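Local coordinates for protein putative trimethylamine methyltransferase (Rhizobium meliloti, PDB 4YYC) that is a putative trimethylamine methyltransferase that probably transfers methyl groups, at residues C270-S278 / Q292-A301. Sequence-based numbering, arbitrary orientation.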
ATOM      1  N   CYS A 270     -16.464  10.034 -21.759  1.00 16.25           N
ATOM      2  CA  CYS A 270     -16.617  10.952 -20.652  1.00 16.07           C
ATOM      3  C   CYS A 270     -16.286  10.222 -19.343  1.00 15.91           C
ATOM      4  O   CYS A 270     -16.860   9.133 -19.092  1.00 15.77           O
ATOM      5  CB  CYS A 270     -18.053  11.446 -20.574  1.00 16.75           C
ATOM      6  SG  CYS A 270     -18.447  12.613 -21.897  1.00 18.19           S
ATOM      7  N   VAL A 271     -15.375  10.789 -18.545  1.00 15.08           N
ATOM      8  CA  VAL A 271     -15.038  10.233 -17.238  1.00 14.89           C
ATOM      9  C   VAL A 271     -15.829  11.028 -16.221  1.00 15.19           C
ATOM     10  O   VAL A 271     -15.403  12.114 -15.807  1.00 15.12           O
ATOM     11  CB  VAL A 271     -13.507  10.310 -16.943  1.00 14.83           C
ATOM     12  CG1 VAL A 271     -13.191   9.564 -15.636  1.00 14.61           C
ATOM     13  CG2 VAL A 271     -12.687   9.815 -18.125  1.00 15.03           C
ATOM     14  N   VAL A 272     -17.000  10.520 -15.827  1.00 15.07           N
ATOM     15  CA  VAL A 272     -17.921  11.285 -14.966  1.00 15.51           C
ATOM     16  C   VAL A 272     -17.482  11.166 -13.519  1.00 15.54           C
ATOM     17  O   VAL A 272     -17.582  10.090 -12.911  1.00 15.68           O
ATOM     18  CB  VAL A 272     -19.400  10.810 -15.150  1.00 15.99           C
ATOM     19  CG1 VAL A 272     -20.305  11.549 -14.161  1.00 16.59           C
ATOM     20  CG2 VAL A 272     -19.838  11.073 -16.558  1.00 16.69           C
ATOM     21  N   SER A 273     -17.030  12.268 -12.942  1.00 15.57           N
ATOM     22  CA  SER A 273     -16.243  12.205 -11.724  1.00 15.85           C
ATOM     23  C   SER A 273     -16.717  13.202 -10.669  1.00 16.48           C
ATOM     24  O   SER A 273     -16.402  14.397 -10.724  1.00 16.84           O
ATOM     25  CB  SER A 273     -14.744  12.487 -12.038  1.00 15.89           C
ATOM     26  OG  SER A 273     -14.237  11.523 -12.964  1.00 16.29           O
ATOM     27  N   PRO A 274     -17.455  12.726  -9.664  1.00 17.28           N
ATOM     28  CA  PRO A 274     -17.614  13.489  -8.443  1.00 18.15           C
ATOM     29  C   PRO A 274     -16.256  13.996  -7.959  1.00 19.56           C
ATOM     30  O   PRO A 274     -15.251  13.283  -8.086  1.00 20.06           O
ATOM     31  CB  PRO A 274     -18.217  12.451  -7.487  1.00 18.71           C
ATOM     32  CG  PRO A 274     -19.026  11.581  -8.398  1.00 18.50           C
ATOM     33  CD  PRO A 274     -18.212  11.453  -9.637  1.00 17.81           C
ATOM     34  N   PHE A 275     -16.224  15.203  -7.431  1.00 20.18           N
ATOM     35  CA  PHE A 275     -15.004  15.787  -6.891  1.00 21.87           C
ATOM     36  C   PHE A 275     -15.253  16.089  -5.426  1.00 20.88           C
ATOM     37  O   PHE A 275     -15.898  17.094  -5.092  1.00 21.20           O
ATOM     38  CB  PHE A 275     -14.647  17.055  -7.656  1.00 23.34           C
ATOM     39  CG  PHE A 275     -13.319  17.635  -7.259  1.00 26.17           C
ATOM     40  CD1 PHE A 275     -12.154  17.165  -7.851  1.00 27.97           C
ATOM     41  CD2 PHE A 275     -13.236  18.583  -6.265  1.00 29.04           C
ATOM     42  CE1 PHE A 275     -10.911  17.657  -7.469  1.00 30.31           C
ATOM     43  CE2 PHE A 275     -11.991  19.106  -5.876  1.00 29.97           C
ATOM     44  CZ  PHE A 275     -10.844  18.635  -6.482  1.00 30.68           C
ATOM     45  N   ILE A 276     -14.767  15.204  -4.569  1.00 20.41           N
ATOM     46  CA  ILE A 276     -15.206  15.172  -3.200  1.00 21.20           C
ATOM     47  C   ILE A 276     -14.076  15.178  -2.187  1.00 21.07           C
ATOM     48  O   ILE A 276     -13.103  14.434  -2.322  1.00 20.17           O
ATOM     49  CB  ILE A 276     -16.108  13.978  -2.983  1.00 21.93           C
ATOM     50  CG1 ILE A 276     -17.481  14.317  -3.606  1.00 22.92           C
ATOM     51  CG2 ILE A 276     -16.290  13.577  -1.536  1.00 22.63           C
ATOM     52  CD1 ILE A 276     -18.306  13.087  -3.734  1.00 23.46           C
ATOM     53  N   LEU A 277     -14.204  16.086  -1.219  1.00 21.45           N
ATOM     54  CA  LEU A 277     -13.514  15.989   0.044  1.00 21.85           C
ATOM     55  C   LEU A 277     -14.583  15.629   1.075  1.00 21.50           C
ATOM     56  O   LEU A 277     -15.494  16.436   1.351  1.00 21.76           O
ATOM     57  CB  LEU A 277     -12.865  17.314   0.399  1.00 23.27           C
ATOM     58  CG  LEU A 277     -11.819  17.797  -0.622  1.00 23.65           C
ATOM     59  CD1 LEU A 277     -11.288  19.137  -0.142  1.00 25.29           C
ATOM     60  CD2 LEU A 277     -10.703  16.768  -0.745  1.00 24.47           C
ATOM     61  N   SER A 278     -14.481  14.449   1.664  1.00 21.45           N
ATOM     62  CA  SER A 278     -15.511  13.976   2.588  0.50 22.01           C
ATOM     63  C   SER A 278     -15.553  14.882   3.801  1.00 22.78           C
ATOM     64  O   SER A 278     -14.504  15.247   4.338  1.00 22.71           O
ATOM     65  CB  SER A 278     -15.261  12.542   3.014  0.50 22.54           C
ATOM     66  OG  SER A 278     -15.518  11.652   1.957  0.50 22.36           O
ATOM     67  N   GLN A 292     -23.722   9.372  -2.130  1.00 18.45           N
ATOM     68  CA  GLN A 292     -23.725  10.594  -2.947  1.00 18.33           C
ATOM     69  C   GLN A 292     -22.980  10.393  -4.269  1.00 17.91           C
ATOM     70  O   GLN A 292     -23.427  10.834  -5.326  1.00 17.55           O
ATOM     71  CB  GLN A 292     -23.132  11.758  -2.193  1.00 18.88           C
ATOM     72  CG  GLN A 292     -23.482  13.101  -2.814  1.00 19.12           C
ATOM     73  CD  GLN A 292     -22.687  14.187  -2.110  1.00 19.63           C
ATOM     74  OE1 GLN A 292     -22.966  14.494  -0.976  1.00 20.45           O
ATOM     75  NE2 GLN A 292     -21.671  14.742  -2.773  1.00 18.86           N
ATOM     76  N   ILE A 293     -21.832   9.746  -4.194  1.00 17.56           N
ATOM     77  CA  ILE A 293     -21.083   9.413  -5.390  1.00 17.23           C
ATOM     78  C   ILE A 293     -21.919   8.646  -6.408  1.00 16.88           C
ATOM     79  O   ILE A 293     -21.960   8.989  -7.596  1.00 16.59           O
ATOM     80  CB  ILE A 293     -19.805   8.612  -5.052  1.00 17.44           C
ATOM     81  CG1 ILE A 293     -18.772   9.552  -4.431  1.00 17.97           C
ATOM     82  CG2 ILE A 293     -19.239   7.957  -6.302  1.00 17.71           C
ATOM     83  CD1 ILE A 293     -17.644   8.780  -3.743  1.00 18.53           C
ATOM     84  N   LEU A 294     -22.601   7.610  -5.939  1.00 16.94           N
ATOM     85  CA  LEU A 294     -23.358   6.763  -6.839  1.00 17.13           C
ATOM     86  C   LEU A 294     -24.499   7.566  -7.474  1.00 17.14           C
ATOM     87  O   LEU A 294     -24.765   7.419  -8.674  1.00 17.32           O
ATOM     88  CB  LEU A 294     -23.863   5.499  -6.119  1.00 17.70           C
ATOM     89  CG  LEU A 294     -24.711   4.548  -6.961  1.00 18.47           C
ATOM     90  CD1 LEU A 294     -23.947   4.080  -8.197  1.00 18.54           C
ATOM     91  CD2 LEU A 294     -25.135   3.363  -6.085  1.00 19.06           C
ATOM     92  N   ALA A 295     -25.159   8.424  -6.693  1.00 17.08           N
ATOM     93  CA  ALA A 295     -26.240   9.285  -7.246  1.00 17.63           C
ATOM     94  C   ALA A 295     -25.709  10.217  -8.330  1.00 17.32           C
ATOM     95  O   ALA A 295     -26.277  10.300  -9.419  1.00 17.24           O
ATOM     96  CB  ALA A 295     -26.895  10.080  -6.114  1.00 18.23           C
ATOM     97  N   GLU A 296     -24.582  10.876  -8.072  1.00 16.61           N
ATOM     98  CA  GLU A 296     -23.983  11.815  -9.033  1.00 16.59           C
ATOM     99  C   GLU A 296     -23.571  11.074 -10.309  1.00 16.22           C
ATOM    100  O   GLU A 296     -23.853  11.539 -11.401  1.00 15.87           O
ATOM    101  CB  GLU A 296     -22.795  12.548  -8.429  1.00 16.97           C
ATOM    102  CG  GLU A 296     -23.182  13.469  -7.315  1.00 18.00           C
ATOM    103  CD  GLU A 296     -22.035  14.228  -6.704  1.00 18.51           C
ATOM    104  OE1 GLU A 296     -20.878  14.183  -7.213  1.00 19.20           O
ATOM    105  OE2 GLU A 296     -22.262  14.906  -5.670  1.00 19.83           O
ATOM    106  N   VAL A 297     -22.927   9.914 -10.164  1.00 15.80           N
ATOM    107  CA  VAL A 297     -22.518   9.164 -11.341  1.00 15.73           C
ATOM    108  C   VAL A 297     -23.689   8.631 -12.128  1.00 16.13           C
ATOM    109  O   VAL A 297     -23.696   8.711 -13.359  1.00 16.29           O
ATOM    110  CB  VAL A 297     -21.491   8.039 -10.989  1.00 15.66           C
ATOM    111  CG1 VAL A 297     -21.307   7.113 -12.197  1.00 15.86           C
ATOM    112  CG2 VAL A 297     -20.191   8.630 -10.478  1.00 15.68           C
ATOM    113  N   LEU A 298     -24.696   8.096 -11.447  1.00 16.30           N
ATOM    114  CA  LEU A 298     -25.866   7.628 -12.178  1.00 16.87           C
ATOM    115  C   LEU A 298     -26.451   8.736 -13.071  1.00 16.89           C
ATOM    116  O   LEU A 298     -26.758   8.485 -14.231  1.00 16.86           O
ATOM    117  CB  LEU A 298     -26.927   7.074 -11.204  1.00 17.55           C
ATOM    118  CG  LEU A 298     -26.673   5.678 -10.637  1.00 17.87           C
ATOM    119  CD1 LEU A 298     -27.579   5.393  -9.463  1.00 18.54           C
ATOM    120  CD2 LEU A 298     -26.859   4.599 -11.694  1.00 18.34           C
ATOM    121  N   ALA A 299     -26.627   9.924 -12.527  1.00 16.69           N
ATOM    122  CA  ALA A 299     -27.242  11.019 -13.282  1.00 16.98           C
ATOM    123  C   ALA A 299     -26.330  11.471 -14.426  1.00 16.73           C
ATOM    124  O   ALA A 299     -26.782  11.590 -15.567  1.00 16.98           O
ATOM    125  CB  ALA A 299     -27.554  12.150 -12.347  1.00 17.25           C
ATOM    126  N   GLY A 300     -25.059  11.722 -14.116  1.00 16.08           N
ATOM    127  CA  GLY A 300     -24.161  12.252 -15.123  1.00 15.98           C
ATOM    128  C   GLY A 300     -23.857  11.253 -16.226  1.00 16.11           C
ATOM    129  O   GLY A 300     -23.789  11.622 -17.395  1.00 16.40           O
ATOM    130  N   ALA A 301     -23.603   9.999 -15.842  1.00 15.74           N
ATOM    131  CA  ALA A 301     -23.346   8.970 -16.843  1.00 16.17           C
ATOM    132  C   ALA A 301     -24.576   8.694 -17.680  1.00 16.70           C
ATOM    133  O   ALA A 301     -24.481   8.578 -18.920  1.00 16.72           O
ATOM    134  CB  ALA A 301     -22.816   7.703 -16.207  1.00 15.93           C
TER
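Pro274 lies on Val297, Ile293 and Glu296 where strand 269-277 packs against helix 286-307, the first strand and the helix of a beta-alpha-beta unit completed by the parallel strand 313-322, as in a TIM-type barrel. The axes of 270-273 and 292-301 run roughly antiparallel (149°), 8.2 Å apart at closest approach. The proline ring crosses the Val297 side chain at about a right angle, CD 3.5 Å from Val297 CG2. The Glu296 side chain runs past the proline in the opposite direction, bringing OE1 over the CB-CG bond, 3.2 Å from Pro274 CB. At the far end of the strand, Ile276 sends CD1 between Ile293, 3.6 Å from its CG1, and the Gln292 amide. Val272 spreads both methyls over the helix backbone at Gly300, its CG1 4.0 Å from Gly300 CA; the lack of a side chain there lets the valine come this near.

The buried carboxylate is held from several sides. Ser248 OG bonds to OE1 and also takes the backbone N of Phe275, while Met250 N bonds to OE2. Replacing Glu296 by an alanine would probably leave Ser248 and Met250 without their carboxylate partner and open a gap beside Pro274. Strand 313-322 lies alongside, Val313, Phe315 and Thr317 touching Val272, Val297 and Ile293. Gln292, its CG anti to the backbone N (chi1 -163°), carries its amide alongside Ile276 CD1; there NE2 bonds to Met281 O and, 3.0 Å away, to Glu296 OE2, which it meets from above the carboxylate plane with a bent N-H...O angle of 136°.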